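PDB 1S7K: acetyl transferase from Salmonella typhimurium, which acetylates the N-terminal alpha-amino group of ribosomal protein L7/L12, probably with acetyl-coenzyme A as donor, as in other GNAT-family enzymes. Local coordinates for residues S116-M121 with R149-T154. Sequence-based numbering, arbitrary orientation.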
ATOM      1  N   SER A 116     -23.085   3.475   6.415  1.00  8.19           N
ATOM      2  CA  SER A 116     -22.760   2.396   5.464  1.00 11.10           C
ATOM      3  C   SER A 116     -21.435   1.722   5.824  1.00  9.69           C
ATOM      4  O   SER A 116     -21.288   0.488   5.777  1.00 11.22           O
ATOM      5  CB  SER A 116     -22.654   2.942   4.033  1.00 11.20           C
ATOM      6  OG  SER A 116     -23.966   3.278   3.600  1.00 12.65           O
ATOM      7  N   LEU A 117     -20.471   2.539   6.216  1.00 11.49           N
ATOM      8  CA  LEU A 117     -19.147   1.964   6.545  1.00 10.11           C
ATOM      9  C   LEU A 117     -19.193   1.127   7.815  1.00 10.47           C
ATOM     10  O   LEU A 117     -18.623   0.036   7.828  1.00  9.85           O
ATOM     11  CB  LEU A 117     -18.114   3.075   6.643  1.00 11.25           C
ATOM     12  CG  LEU A 117     -16.708   2.632   7.076  1.00 10.87           C
ATOM     13  CD1 LEU A 117     -16.119   1.577   6.093  1.00 10.52           C
ATOM     14  CD2 LEU A 117     -15.829   3.889   7.164  1.00  9.68           C
ATOM     15  N   GLN A 118     -19.935   1.548   8.844  1.00  9.54           N
ATOM     16  CA  GLN A 118     -19.961   0.731  10.055  1.00 11.72           C
ATOM     17  C   GLN A 118     -20.606  -0.603   9.745  1.00 12.10           C
ATOM     18  O   GLN A 118     -20.157  -1.652  10.250  1.00 11.58           O
ATOM     19  CB  GLN A 118     -20.733   1.425  11.179  1.00 14.14           C
ATOM     20  CG  GLN A 118     -20.150   2.808  11.442  1.00 17.68           C
ATOM     21  CD  GLN A 118     -20.433   3.238  12.853  1.00 23.28           C
ATOM     22  OE1 GLN A 118     -21.477   2.839  13.427  1.00 26.44           O
ATOM     23  NE2 GLN A 118     -19.531   4.024  13.444  1.00 22.92           N
ATOM     24  N   ALA A 119     -21.607  -0.579   8.861  1.00 11.06           N
ATOM     25  CA  ALA A 119     -22.308  -1.814   8.516  1.00 12.51           C
ATOM     26  C   ALA A 119     -21.403  -2.737   7.737  1.00 11.32           C
ATOM     27  O   ALA A 119     -21.369  -3.945   8.005  1.00 11.20           O
ATOM     28  CB  ALA A 119     -23.566  -1.511   7.679  1.00 12.94           C
ATOM     29  N   LEU A 120     -20.655  -2.149   6.796  1.00 11.12           N
ATOM     30  CA  LEU A 120     -19.763  -2.916   5.933  1.00 11.76           C
ATOM     31  C   LEU A 120     -18.672  -3.574   6.749  1.00 12.67           C
ATOM     32  O   LEU A 120     -18.381  -4.753   6.520  1.00 12.44           O
ATOM     33  CB  LEU A 120     -19.159  -2.034   4.829  1.00 11.99           C
ATOM     34  CG  LEU A 120     -18.100  -2.656   3.930  1.00 15.39           C
ATOM     35  CD1 LEU A 120     -18.711  -3.903   3.248  1.00 15.20           C
ATOM     36  CD2 LEU A 120     -17.557  -1.595   2.899  1.00 16.06           C
ATOM     37  N   MET A 121     -18.070  -2.822   7.683  1.00 12.01           N
ATOM     38  CA  MET A 121     -16.991  -3.345   8.534  1.00 13.38           C
ATOM     39  C   MET A 121     -17.490  -4.477   9.450  1.00 13.95           C
ATOM     40  O   MET A 121     -16.860  -5.517   9.595  1.00 11.12           O
ATOM     41  CB  MET A 121     -16.383  -2.206   9.362  1.00 14.77           C
ATOM     42  CG  MET A 121     -15.667  -1.165   8.455  1.00 11.21           C
ATOM     43  SD  MET A 121     -14.765   0.062   9.532  1.00 14.71           S
ATOM     44  CE  MET A 121     -16.128   0.698  10.528  1.00 12.00           C
ATOM     45  N   ARG A 149     -12.926  10.023  11.976  1.00 12.35           N
ATOM     46  CA  ARG A 149     -13.163  10.259  13.407  1.00 17.52           C
ATOM     47  C   ARG A 149     -14.535   9.853  13.908  1.00 16.29           C
ATOM     48  O   ARG A 149     -14.630   9.308  14.980  1.00 19.59           O
ATOM     49  CB  ARG A 149     -12.886  11.737  13.760  1.00 16.59           C
ATOM     50  CG  ARG A 149     -11.390  12.137  13.613  1.00 20.78           C
ATOM     51  CD  ARG A 149     -11.249  13.603  14.126  1.00 22.08           C
ATOM     52  NE  ARG A 149     -12.151  14.470  13.386  1.00 24.72           N
ATOM     53  CZ  ARG A 149     -11.756  15.338  12.456  1.00 25.57           C
ATOM     54  NH1 ARG A 149     -10.459  15.467  12.165  1.00 27.35           N
ATOM     55  NH2 ARG A 149     -12.660  16.045  11.795  1.00 28.61           N
ATOM     56  N   ARG A 150     -15.599  10.114  13.158  1.00 17.51           N
ATOM     57  CA  ARG A 150     -16.962   9.746  13.550  1.00 17.96           C
ATOM     58  C   ARG A 150     -17.151   8.223  13.622  1.00 17.58           C
ATOM     59  O   ARG A 150     -18.075   7.756  14.276  1.00 16.22           O
ATOM     60  CB  ARG A 150     -17.995  10.240  12.530  1.00 21.15           C
ATOM     61  CG  ARG A 150     -18.123  11.724  12.383  1.00 29.02           C
ATOM     62  CD  ARG A 150     -19.147  12.345  13.333  1.00 33.43           C
ATOM     63  NE  ARG A 150     -18.948  13.788  13.268  1.00 37.38           N
ATOM     64  CZ  ARG A 150     -19.643  14.680  13.942  1.00 39.13           C
ATOM     65  NH1 ARG A 150     -20.621  14.290  14.754  1.00 42.72           N
ATOM     66  NH2 ARG A 150     -19.347  15.969  13.802  1.00 42.28           N
ATOM     67  N   ASN A 151     -16.299   7.459  12.920  1.00 15.45           N
ATOM     68  CA  ASN A 151     -16.447   6.040  12.903  1.00 12.77           C
ATOM     69  C   ASN A 151     -15.403   5.308  13.734  1.00 13.49           C
ATOM     70  O   ASN A 151     -15.106   4.156  13.504  1.00 14.80           O
ATOM     71  CB  ASN A 151     -16.526   5.623  11.449  1.00 14.50           C
ATOM     72  CG  ASN A 151     -17.806   6.192  10.808  1.00 19.09           C
ATOM     73  OD1 ASN A 151     -18.864   5.567  10.926  1.00 22.37           O
ATOM     74  ND2 ASN A 151     -17.730   7.420  10.206  1.00 15.97           N
ATOM     75  N   HIS A 152     -14.871   6.062  14.671  1.00 12.98           N
ATOM     76  CA  HIS A 152     -13.939   5.601  15.710  1.00 15.51           C
ATOM     77  C   HIS A 152     -12.652   5.002  15.219  1.00 14.62           C
ATOM     78  O   HIS A 152     -12.181   3.982  15.778  1.00 17.86           O
ATOM     79  CB  HIS A 152     -14.681   4.593  16.590  1.00 15.53           C
ATOM     80  CG  HIS A 152     -16.113   4.964  16.827  1.00 18.33           C
ATOM     81  ND1 HIS A 152     -16.484   6.057  17.582  1.00 19.17           N
ATOM     82  CD2 HIS A 152     -17.261   4.451  16.315  1.00 18.97           C
ATOM     83  CE1 HIS A 152     -17.800   6.211  17.525  1.00 18.37           C
ATOM     84  NE2 HIS A 152     -18.292   5.251  16.764  1.00 17.54           N
ATOM     85  N   PHE A 153     -12.097   5.577  14.144  1.00 13.04           N
ATOM     86  CA  PHE A 153     -10.811   5.097  13.652  1.00 12.02           C
ATOM     87  C   PHE A 153      -9.725   5.774  14.502  1.00 11.91           C
ATOM     88  O   PHE A 153      -9.899   6.910  14.966  1.00 12.36           O
ATOM     89  CB  PHE A 153     -10.579   5.485  12.178  1.00 11.03           C
ATOM     90  CG  PHE A 153     -11.308   4.615  11.167  1.00  8.92           C
ATOM     91  CD1 PHE A 153     -12.696   4.604  11.088  1.00 10.72           C
ATOM     92  CD2 PHE A 153     -10.588   3.766  10.316  1.00  9.70           C
ATOM     93  CE1 PHE A 153     -13.354   3.766  10.181  1.00 11.34           C
ATOM     94  CE2 PHE A 153     -11.215   2.922   9.406  1.00  8.76           C
ATOM     95  CZ  PHE A 153     -12.609   2.909   9.334  1.00 11.43           C
ATOM     96  N   THR A 154      -8.590   5.112  14.678  1.00 11.23           N
ATOM     97  CA  THR A 154      -7.505   5.702  15.453  1.00 11.23           C
ATOM     98  C   THR A 154      -6.504   6.241  14.459  1.00 10.51           C
ATOM     99  O   THR A 154      -6.212   5.547  13.490  1.00  9.75           O
ATOM    100  CB  THR A 154      -6.818   4.609  16.308  1.00 10.18           C
ATOM    101  OG1 THR A 154      -7.757   4.152  17.293  1.00 13.37           O
ATOM    102  CG2 THR A 154      -5.562   5.216  17.004  1.00 11.61           C
TER
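With chi1 -66° setting CG anti to the carbonyl carbon, and the chain extended through CG, M121 of helix 112-127 brings SD beside F153 CZ; L117, whose CG lies anti to the backbone N, brings CD2 to the same end of that ring. The two segments join neighbouring helices on one side of the central sheet of the GNAT fold, where helix 142-150 closes in a Schellman motif. H152, at positive phi, is its C' residue, and the backbone bonds run from F153 N to A148 O and from H152 N to R149 O. The turn lets the chain pass from the helix into strand 154-165 and places F153 against L117 and M121 of helix 112-127, with I135 and Y175 of the sheet also touching its side chain. M121 SD and F153 CZ are 3.6 Å apart, a Met-aromatic contact in which the sulfur sits obliquely, 61° off the ring normal and 4.7 Å from SD to the ring centroid of F153. L117 CD2 adds an apolar contact to F153 CE1 at 3.9 Å, and L117 and M121 also reach the sheet, on I135 and F133. Next to this apolar cluster the contact turns polar. The buried amide of N151 is held chiefly through ND2, which bonds to V147 O and to the hydroxyl of S114, a coenzyme A-binding residue in the ligand-bound enzyme; R150, the residue before N151, also binds coenzyme A there. The first bond is local to the end of helix 142-150, the second joins it to the start of helix 112-127, and together they fix the rotation of the N151 amide, whose OD1 faces Q118. The extended Q118 chain crosses it with the two amide planes 80° apart, and Q118 NE2 gives N151 OD1 a weak, strongly bent hydrogen bond of 3.0 Å, while Q118 NE2 also lies 3.7 Å from H152 CD2.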